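Endo-1,4-beta-xylanase C (Paenibacillus barcinonensis, PDB 4XUT) hydrolyses internal beta-1,4-xylosidic linkages in xylan, and the part in this crystal is one of its N-terminal carbohydrate-binding modules, with glucose units bound. Local coordinates at residues S56-G61 with A146-K151; G61-V66 with G141-A146. All blocks are in the same frame, centred on the assembly; numbering follows the deposited sequence.

Contact 1. Residues S56-G61 with A146-K151; sequences SETYHG and AETPWK. With BGC (beta-D-glucopyranose), chain D; BGC (beta-D-glucopyranose), chain B.
T58 OG1 and E147 OE1 meet through water 2, which accepts from T58 OG1 at 2.7 Å and donates to E147 OE1 and T148 O. The backbone adds one direct bond, T148 N to T58 O at 3.1 Å. T58, in the type I turn E57-H60, reaches P149 O with CG2 and faces the backbone of W150 and K151 with OG1. Water 1 joins T58 N and E57 OE1 to K151 O. This is the sugar site of a family 22 carbohydrate-binding module, a beta-sandwich whose groove is lined here by Y59, E147 and W150. With CG between the backbone N and the carbonyl carbon (chi1 54°), the Y59 ring lies along the sugars, E57 CB over the centre of one face. Over the other, offset toward the rim and 3.4 Å above the plane, is the glycosidic O4 joining glucose B to glucose D (BGC of chains B and D). Cutting Y59 back to an alanine is likely to uncover this O4 and C5 of glucose B. E147 OE1 lies 2.6 Å from O3 of glucose D, while S96 holds E147 OE2. O6 of glucose D lies over one face of the poorly ordered W150 indole, toward its rim, 3.1 Å from NE1.

Contact 2. Residues G61-V66 with G141-A146; sequences GPLVEV and GLRMYA. With BGC (beta-D-glucopyranose), chain D.
Strands 63-65 and 141-146 run antiparallel, their directions 157° apart, with V64 and M144 as the hydrogen-bonded pair and L63-Y145 and E65-R143 as non-hydrogen-bonded pairs. V64 N donates to M144 O at 2.9 Å, and M144 N to V64 O. Two further backbone bonds flank these pairs, A146 N to P62 O and V66 N to L142 O. E65 closes one end: its CG is anti to the backbone N (chi1 176°), and a bend at chi2 (73°) turns the acid back to strand 141-146. E65 OE2 takes L142 N on its syn side, somewhat out of the carboxylate plane, nearly straight at 2.8 Å; OE2 also accepts from L67 N. R143 NE makes a salt bridge to E65 OE1, also 2.8 Å; the oxygen lies in the guanidinium plane, but NE approaches from above the carboxylate. The two strands form the edge of the four-stranded sheet of a beta-sandwich. E98 and E100 of strand 90-101 take the other two guanidinium nitrogens. On the same face, L63 CB meets Y145 CB at 3.7 Å, and L63 CD2 lies against R143 CB. Y145 OH accepts a weak bond from O2 of glucose D, and R31 makes a cation-pi contact with the Y145 ring. On the other face, M144 packs on I78 and F80 of strand 75-83 and on V169 of strand 164-173.

Overall arrangement
Both contacts are largely buried and use strand 139-147, and they share G61 and A146. Their centres are 13 Å apart. Contact 2 lies nearer the centre of the domain and is regular sheet pairing. One of its faces packs on the second sheet of the sandwich; the other carries charged pairs and a tyrosine. Contact 1 continues from it where the strand ends and the chain enters loops. There one direct backbone hydrogen bond is supplemented by two bridging waters and by T58 packing against the 149-151 backbone, and the outer residues W150 and K151 are poorly ordered. Glucose D touches both contacts, whereas glucose B rests on the turn of contact 1.

Contact 1. Residues S56-G61 with A146-K151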
ATOM      1  N   SER A  56     -14.342   4.223  -0.792  1.00 17.59           N
ATOM      2  CA  SER A  56     -15.588   3.867  -1.502  1.00 18.67           C
ATOM      3  C   SER A  56     -15.352   3.029  -2.756  1.00 18.20           C
ATOM      4  O   SER A  56     -16.283   2.760  -3.531  1.00 17.89           O
ATOM      5  CB  SER A  56     -16.361   5.154  -1.790  1.00 20.18           C
ATOM      6  OG  SER A  56     -15.647   6.024  -2.629  1.00 21.89           O
ATOM      7  N   GLU A  57     -14.111   2.569  -2.915  1.00 17.01           N
ATOM      8  CA  GLU A  57     -13.719   1.583  -3.906  1.00 16.89           C
ATOM      9  C   GLU A  57     -12.703   0.629  -3.246  1.00 17.75           C
ATOM     10  O   GLU A  57     -11.972   1.039  -2.332  1.00 17.17           O
ATOM     11  CB  GLU A  57     -13.098   2.258  -5.140  1.00 17.80           C
ATOM     12  CG  GLU A  57     -13.971   3.304  -5.840  1.00 19.21           C
ATOM     13  CD  GLU A  57     -15.202   2.733  -6.560  1.00 20.82           C
ATOM     14  OE1 GLU A  57     -15.348   1.497  -6.691  1.00 22.62           O
ATOM     15  OE2 GLU A  57     -16.061   3.547  -6.975  1.00 21.04           O
ATOM     16  N   THR A  58     -12.630  -0.618  -3.730  1.00 16.90           N
ATOM     17  CA  THR A  58     -11.679  -1.607  -3.192  1.00 18.56           C
ATOM     18  C   THR A  58     -10.240  -1.165  -3.415  1.00 17.62           C
ATOM     19  O   THR A  58      -9.358  -1.482  -2.632  1.00 17.76           O
ATOM     20  CB  THR A  58     -11.844  -3.011  -3.808  1.00 19.33           C
ATOM     21  OG1 THR A  58     -11.680  -2.945  -5.232  1.00 20.29           O
ATOM     22  CG2 THR A  58     -13.197  -3.567  -3.493  1.00 20.40           C
ATOM     23  N   TYR A  59     -10.044  -0.415  -4.487  1.00 17.92           N
ATOM     24  CA  TYR A  59      -8.721   0.034  -4.889  1.00 19.64           C
ATOM     25  C   TYR A  59      -8.293   1.360  -4.254  1.00 18.16           C
ATOM     26  O   TYR A  59      -7.226   1.848  -4.514  1.00 17.22           O
ATOM     27  CB  TYR A  59      -8.603   0.099  -6.397  1.00 21.60           C
ATOM     28  CG  TYR A  59      -9.654   0.909  -7.090  1.00 22.25           C
ATOM     29  CD1 TYR A  59      -9.555   2.294  -7.200  1.00 23.85           C
ATOM     30  CD2 TYR A  59     -10.747   0.268  -7.674  1.00 24.77           C
ATOM     31  CE1 TYR A  59     -10.542   3.038  -7.873  1.00 26.90           C
ATOM     32  CE2 TYR A  59     -11.736   0.991  -8.324  1.00 25.71           C
ATOM     33  CZ  TYR A  59     -11.626   2.361  -8.432  1.00 27.62           C
ATOM     34  OH  TYR A  59     -12.619   3.024  -9.099  1.00 29.78           O
ATOM     35  N   HIS A  60      -9.135   1.917  -3.393  1.00 17.47           N
ATOM     36  CA  HIS A  60      -8.728   3.022  -2.542  1.00 16.74           C
ATOM     37  C   HIS A  60      -7.819   2.486  -1.457  1.00 17.09           C
ATOM     38  O   HIS A  60      -8.105   1.439  -0.841  1.00 15.67           O
ATOM     39  CB  HIS A  60      -9.937   3.701  -1.925  1.00 16.77           C
ATOM     40  CG  HIS A  60     -10.721   4.521  -2.897  1.00 15.46           C
ATOM     41  ND1 HIS A  60     -11.926   5.103  -2.565  1.00 15.26           N
ATOM     42  CD2 HIS A  60     -10.484   4.864  -4.183  1.00 14.94           C
ATOM     43  CE1 HIS A  60     -12.394   5.773  -3.603  1.00 14.38           C
ATOM     44  NE2 HIS A  60     -11.538   5.650  -4.596  1.00 14.22           N
ATOM     45  N   GLY A  61      -6.708   3.197  -1.265  1.00 15.42           N
ATOM     46  CA  GLY A  61      -5.725   2.805  -0.295  1.00 15.40           C
ATOM     47  C   GLY A  61      -4.526   3.721  -0.356  1.00 13.76           C
ATOM     48  O   GLY A  61      -4.413   4.530  -1.274  1.00 14.01           O
ATOM     49  N   ALA A 146      -1.605  -0.320  -0.774  1.00 13.17           N
ATOM     50  CA  ALA A 146      -2.392  -1.354  -0.103  1.00 13.18           C
ATOM     51  C   ALA A 146      -3.835  -1.142  -0.481  1.00 14.26           C
ATOM     52  O   ALA A 146      -4.272  -0.023  -0.686  1.00 14.34           O
ATOM     53  CB  ALA A 146      -2.222  -1.301   1.386  1.00 13.63           C
ATOM     54  N   GLU A 147      -4.568  -2.237  -0.570  1.00 14.91           N
ATOM     55  CA  GLU A 147      -5.957  -2.199  -1.021  1.00 15.44           C
ATOM     56  C   GLU A 147      -6.655  -3.473  -0.548  1.00 16.35           C
ATOM     57  O   GLU A 147      -6.051  -4.310   0.081  1.00 16.76           O
ATOM     58  CB  GLU A 147      -6.029  -2.108  -2.545  1.00 16.27           C
ATOM     59  CG  GLU A 147      -5.461  -3.326  -3.250  1.00 17.22           C
ATOM     60  CD  GLU A 147      -5.598  -3.305  -4.757  1.00 19.48           C
ATOM     61  OE1 GLU A 147      -6.414  -2.536  -5.330  1.00 19.98           O
ATOM     62  OE2 GLU A 147      -4.883  -4.105  -5.376  1.00 19.87           O
ATOM     63  N   THR A 148      -7.953  -3.572  -0.796  1.00 16.56           N
ATOM     64  CA  THR A 148      -8.675  -4.817  -0.561  1.00 17.27           C
ATOM     65  C   THR A 148      -8.935  -5.489  -1.898  1.00 18.99           C
ATOM     66  O   THR A 148      -8.829  -4.816  -2.931  1.00 18.81           O
ATOM     67  CB  THR A 148      -9.990  -4.595   0.242  1.00 16.45           C
ATOM     68  OG1 THR A 148     -10.735  -3.528  -0.334  1.00 16.49           O
ATOM     69  CG2 THR A 148      -9.669  -4.252   1.673  1.00 17.00           C
ATOM     70  N   PRO A 149      -9.318  -6.796  -1.893  1.00 22.32           N
ATOM     71  CA  PRO A 149      -9.493  -7.509  -3.162  1.00 25.24           C
ATOM     72  C   PRO A 149     -10.529  -6.864  -4.079  1.00 28.65           C
ATOM     73  O   PRO A 149     -11.566  -6.387  -3.604  1.00 26.62           O
ATOM     74  CB  PRO A 149      -9.960  -8.892  -2.715  1.00 25.07           C
ATOM     75  CG  PRO A 149      -9.232  -9.101  -1.427  1.00 24.51           C
ATOM     76  CD  PRO A 149      -9.358  -7.747  -0.764  1.00 22.92           C
ATOM     77  N   TRP A 150     -10.208  -6.842  -5.366  1.00 37.03           N
ATOM     78  CA  TRP A 150     -11.009  -6.173  -6.364  1.00 47.18           C
ATOM     79  C   TRP A 150     -12.442  -6.683  -6.444  1.00 52.43           C
ATOM     80  O   TRP A 150     -12.710  -7.874  -6.375  1.00 51.09           O
ATOM     81  CB  TRP A 150     -10.352  -6.228  -7.734  1.00 54.48           C
ATOM     82  CG  TRP A 150     -11.069  -5.263  -8.688  1.00 65.46           C
ATOM     83  CD1 TRP A 150     -10.821  -3.917  -8.889  1.00 67.81           C
ATOM     84  CD2 TRP A 150     -12.192  -5.581  -9.496  1.00 73.78           C
ATOM     85  NE1 TRP A 150     -11.713  -3.405  -9.806  1.00 71.67           N
ATOM     86  CE2 TRP A 150     -12.568  -4.405 -10.193  1.00 76.41           C
ATOM     87  CE3 TRP A 150     -12.915  -6.757  -9.708  1.00 78.63           C
ATOM     88  CZ2 TRP A 150     -13.636  -4.385 -11.100  1.00 79.10           C
ATOM     89  CZ3 TRP A 150     -13.978  -6.741 -10.602  1.00 81.57           C
ATOM     90  CH2 TRP A 150     -14.325  -5.562 -11.293  1.00 81.71           C
ATOM     91  N   LYS A 151     -13.352  -5.726  -6.582  1.00 63.34           N
ATOM     92  CA  LYS A 151     -14.756  -5.964  -6.912  1.00 73.28           C
ATOM     93  C   LYS A 151     -15.255  -4.801  -7.762  1.00 80.00           C
ATOM     94  O   LYS A 151     -14.846  -3.650  -7.544  1.00 81.72           O
ATOM     95  CB  LYS A 151     -15.607  -6.049  -5.649  1.00 75.30           C
ATOM     96  CG  LYS A 151     -15.451  -7.353  -4.896  1.00 75.55           C
ATOM     97  CD  LYS A 151     -16.607  -7.578  -3.937  1.00 74.80           C
ATOM     98  CE  LYS A 151     -16.584  -8.979  -3.353  1.00 75.07           C
ATOM     99  NZ  LYS A 151     -15.316  -9.288  -2.640  1.00 74.12           N
TER
HETATM  100  C2  BGC D   2      -7.082  -0.966  -9.281  1.00 40.75           C
HETATM  101  C3  BGC D   2      -6.515  -2.372  -9.300  1.00 39.68           C
HETATM  102  C4  BGC D   2      -7.387  -3.257 -10.187  1.00 41.50           C
HETATM  103  C5  BGC D   2      -7.626  -2.554 -11.540  1.00 39.49           C
HETATM  104  C6  BGC D   2      -8.448  -3.335 -12.606  1.00 41.91           C
HETATM  105  C1  BGC D   2      -7.436  -0.323 -10.612  1.00 40.93           C
HETATM  106  O2  BGC D   2      -6.148  -0.112  -8.643  1.00 44.62           O
HETATM  107  O3  BGC D   2      -6.414  -2.878  -7.947  1.00 42.64           O
HETATM  108  O4  BGC D   2      -6.715  -4.523 -10.281  1.00 43.61           O
HETATM  109  O5  BGC D   2      -8.231  -1.256 -11.337  1.00 44.58           O
HETATM  110  O6  BGC D   2      -9.802  -3.678 -12.254  1.00 45.56           O
HETATM  111  C2  BGC B   1      -9.642   3.173 -12.688  1.00 41.08           C
HETATM  112  C3  BGC B   1      -9.547   1.969 -11.756  1.00 41.22           C
HETATM  113  C4  BGC B   1      -8.192   2.019 -11.083  1.00 40.12           C
HETATM  114  C5  BGC B   1      -8.091   3.370 -10.327  1.00 38.07           C
HETATM  115  C6  BGC B   1      -6.779   3.473  -9.600  1.00 38.02           C
HETATM  116  C1  BGC B   1      -9.607   4.444 -11.818  1.00 39.69           C
HETATM  117  O1  BGC B   1      -9.929   5.621 -12.585  0.50 36.31           O
HETATM  118  O2  BGC B   1     -10.789   3.064 -13.557  1.00 44.64           O
HETATM  119  O3  BGC B   1      -9.697   0.717 -12.438  1.00 48.80           O
HETATM  120  O4  BGC B   1      -8.115   0.890 -10.198  1.00 44.32           O
HETATM  121  O5  BGC B   1      -8.310   4.510 -11.181  1.00 40.68           O
HETATM  122  O6  BGC B   1      -6.684   4.564  -8.691  1.00 41.65           O
HETATM  123  O   HOH W   1     -14.149  -1.044  -6.093  1.00 24.77           O
HETATM  124  O   HOH W   2      -9.015  -3.501  -5.441  1.00 25.51           O

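Contact 2. Residues G61-V66 with G141-A146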
ATOM      1  N   GLY A  61      -6.708   3.197  -1.265  1.00 15.42           N
ATOM      2  CA  GLY A  61      -5.725   2.805  -0.295  1.00 15.40           C
ATOM      3  C   GLY A  61      -4.526   3.721  -0.356  1.00 13.76           C
ATOM      4  O   GLY A  61      -4.413   4.530  -1.274  1.00 14.01           O
ATOM      5  N   PRO A  62      -3.623   3.583   0.600  1.00 13.00           N
ATOM      6  CA  PRO A  62      -2.476   4.458   0.662  1.00 12.72           C
ATOM      7  C   PRO A  62      -1.418   4.041  -0.356  1.00 12.79           C
ATOM      8  O   PRO A  62      -1.108   2.862  -0.464  1.00 13.56           O
ATOM      9  CB  PRO A  62      -1.942   4.223   2.075  1.00 12.87           C
ATOM     10  CG  PRO A  62      -2.327   2.832   2.393  1.00 13.37           C
ATOM     11  CD  PRO A  62      -3.550   2.504   1.591  1.00 13.51           C
ATOM     12  N   LEU A  63      -0.863   5.014  -1.040  1.00 12.68           N
ATOM     13  CA  LEU A  63       0.077   4.773  -2.121  1.00 13.05           C
ATOM     14  C   LEU A  63       1.299   5.663  -1.946  1.00 13.85           C
ATOM     15  O   LEU A  63       1.193   6.844  -1.570  1.00 12.72           O
ATOM     16  CB  LEU A  63      -0.600   5.082  -3.438  1.00 13.45           C
ATOM     17  CG  LEU A  63       0.253   4.960  -4.691  1.00 14.01           C
ATOM     18  CD1 LEU A  63      -0.589   4.452  -5.861  1.00 14.25           C
ATOM     19  CD2 LEU A  63       0.924   6.288  -5.062  1.00 14.87           C
ATOM     20  N   VAL A  64       2.459   5.118  -2.298  1.00 12.31           N
ATOM     21  CA  VAL A  64       3.651   5.936  -2.371  1.00 13.06           C
ATOM     22  C   VAL A  64       4.524   5.554  -3.553  1.00 12.57           C
ATOM     23  O   VAL A  64       4.764   4.377  -3.792  1.00 12.29           O
ATOM     24  CB  VAL A  64       4.449   5.878  -1.047  1.00 13.35           C
ATOM     25  CG1 VAL A  64       5.058   4.506  -0.809  1.00 13.45           C
ATOM     26  CG2 VAL A  64       5.485   6.987  -0.985  1.00 13.99           C
ATOM     27  N   GLU A  65       5.030   6.563  -4.241  1.00 11.76           N
ATOM     28  CA  GLU A  65       6.044   6.349  -5.318  1.00 12.50           C
ATOM     29  C   GLU A  65       7.372   5.855  -4.749  1.00 12.88           C
ATOM     30  O   GLU A  65       7.978   6.501  -3.849  1.00 13.52           O
ATOM     31  CB  GLU A  65       6.238   7.661  -6.097  1.00 13.00           C
ATOM     32  CG  GLU A  65       7.317   7.614  -7.151  1.00 13.45           C
ATOM     33  CD  GLU A  65       6.934   6.804  -8.376  1.00 14.04           C
ATOM     34  OE1 GLU A  65       6.002   7.194  -9.122  1.00 13.71           O
ATOM     35  OE2 GLU A  65       7.593   5.785  -8.644  1.00 13.35           O
ATOM     36  N   VAL A  66       7.858   4.713  -5.243  1.00 12.27           N
ATOM     37  CA  VAL A  66       9.117   4.166  -4.746  1.00 12.70           C
ATOM     38  C   VAL A  66      10.205   4.028  -5.795  1.00 11.99           C
ATOM     39  O   VAL A  66      11.347   3.759  -5.437  1.00 11.81           O
ATOM     40  CB  VAL A  66       8.954   2.849  -3.983  1.00 13.39           C
ATOM     41  CG1 VAL A  66       8.144   3.118  -2.706  1.00 13.95           C
ATOM     42  CG2 VAL A  66       8.319   1.774  -4.826  1.00 14.03           C
ATOM     43  N   GLY A 141       7.252   5.209 -13.411  1.00 13.76           N
ATOM     44  CA  GLY A 141       6.747   5.236 -12.039  1.00 12.93           C
ATOM     45  C   GLY A 141       6.507   3.852 -11.544  1.00 13.19           C
ATOM     46  O   GLY A 141       6.111   2.965 -12.312  1.00 13.17           O
ATOM     47  N   LEU A 142       6.723   3.671 -10.251  1.00 13.15           N
ATOM     48  CA  LEU A 142       6.472   2.393  -9.622  1.00 13.61           C
ATOM     49  C   LEU A 142       6.070   2.693  -8.208  1.00 13.25           C
ATOM     50  O   LEU A 142       6.889   3.169  -7.403  1.00 12.90           O
ATOM     51  CB  LEU A 142       7.732   1.521  -9.663  1.00 15.15           C
ATOM     52  CG  LEU A 142       7.616   0.103  -9.094  1.00 18.77           C
ATOM     53  CD1 LEU A 142       6.570  -0.641  -9.843  1.00 21.26           C
ATOM     54  CD2 LEU A 142       8.915  -0.673  -9.219  1.00 22.78           C
ATOM     55  N   ARG A 143       4.804   2.479  -7.912  1.00 11.54           N
ATOM     56  CA  ARG A 143       4.260   2.933  -6.617  1.00 12.35           C
ATOM     57  C   ARG A 143       3.687   1.760  -5.883  1.00 13.20           C
ATOM     58  O   ARG A 143       2.946   0.972  -6.469  1.00 13.22           O
ATOM     59  CB  ARG A 143       3.186   3.976  -6.855  1.00 12.59           C
ATOM     60  CG  ARG A 143       3.598   5.157  -7.701  1.00 13.37           C
ATOM     61  CD  ARG A 143       2.906   5.222  -9.034  1.00 13.97           C
ATOM     62  NE  ARG A 143       3.511   6.239  -9.913  1.00 15.24           N
ATOM     63  CZ  ARG A 143       2.952   6.743 -11.002  1.00 15.65           C
ATOM     64  NH1 ARG A 143       1.753   6.338 -11.390  1.00 17.08           N
ATOM     65  NH2 ARG A 143       3.616   7.638 -11.746  1.00 15.58           N
ATOM     66  N   MET A 144       4.025   1.621  -4.614  1.00 13.65           N
ATOM     67  CA  MET A 144       3.446   0.598  -3.795  1.00 15.70           C
ATOM     68  C   MET A 144       2.181   1.148  -3.169  1.00 13.95           C
ATOM     69  O   MET A 144       2.093   2.322  -2.810  1.00 13.33           O
ATOM     70  CB  MET A 144       4.405   0.189  -2.681  1.00 20.31           C
ATOM     71  CG  MET A 144       3.956  -0.940  -1.749  1.00 28.07           C
ATOM     72  SD  MET A 144       4.725  -0.845  -0.103  1.00 39.84           S
ATOM     73  CE  MET A 144       3.361  -0.083   0.775  1.00 39.31           C
ATOM     74  N   TYR A 145       1.183   0.285  -3.044  1.00 12.72           N
ATOM     75  CA  TYR A 145      -0.066   0.626  -2.355  1.00 12.88           C
ATOM     76  C   TYR A 145      -0.701  -0.597  -1.708  1.00 12.99           C
ATOM     77  O   TYR A 145      -0.350  -1.744  -2.005  1.00 11.89           O
ATOM     78  CB  TYR A 145      -1.042   1.370  -3.245  1.00 13.41           C
ATOM     79  CG  TYR A 145      -1.661   0.577  -4.355  1.00 13.22           C
ATOM     80  CD1 TYR A 145      -0.988   0.403  -5.548  1.00 13.66           C
ATOM     81  CD2 TYR A 145      -2.963   0.090  -4.261  1.00 13.28           C
ATOM     82  CE1 TYR A 145      -1.546  -0.321  -6.579  1.00 14.63           C
ATOM     83  CE2 TYR A 145      -3.541  -0.592  -5.299  1.00 13.73           C
ATOM     84  CZ  TYR A 145      -2.821  -0.798  -6.463  1.00 15.24           C
ATOM     85  OH  TYR A 145      -3.326  -1.488  -7.547  1.00 17.36           O
ATOM     86  N   ALA A 146      -1.605  -0.320  -0.774  1.00 13.17           N
ATOM     87  CA  ALA A 146      -2.392  -1.354  -0.103  1.00 13.18           C
ATOM     88  C   ALA A 146      -3.835  -1.142  -0.481  1.00 14.26           C
ATOM     89  O   ALA A 146      -4.272  -0.023  -0.686  1.00 14.34           O
ATOM     90  CB  ALA A 146      -2.222  -1.301   1.386  1.00 13.63           C
TER
HETATM   91  C2  BGC D   2      -7.082  -0.966  -9.281  1.00 40.75           C
HETATM   92  C3  BGC D   2      -6.515  -2.372  -9.300  1.00 39.68           C
HETATM   93  C4  BGC D   2      -7.387  -3.257 -10.187  1.00 41.50           C
HETATM   94  C5  BGC D   2      -7.626  -2.554 -11.540  1.00 39.49           C
HETATM   95  C6  BGC D   2      -8.448  -3.335 -12.606  1.00 41.91           C
HETATM   96  C1  BGC D   2      -7.436  -0.323 -10.612  1.00 40.93           C
HETATM   97  O2  BGC D   2      -6.148  -0.112  -8.643  1.00 44.62           O
HETATM   98  O3  BGC D   2      -6.414  -2.878  -7.947  1.00 42.64           O
HETATM   99  O4  BGC D   2      -6.715  -4.523 -10.281  1.00 43.61           O
HETATM  100  O5  BGC D   2      -8.231  -1.256 -11.337  1.00 44.58           O
HETATM  101  O6  BGC D   2      -9.802  -3.678 -12.254  1.00 45.56           O
HETATM  102  O   HOH W   3       6.374   8.589 -11.603  1.00 26.40           O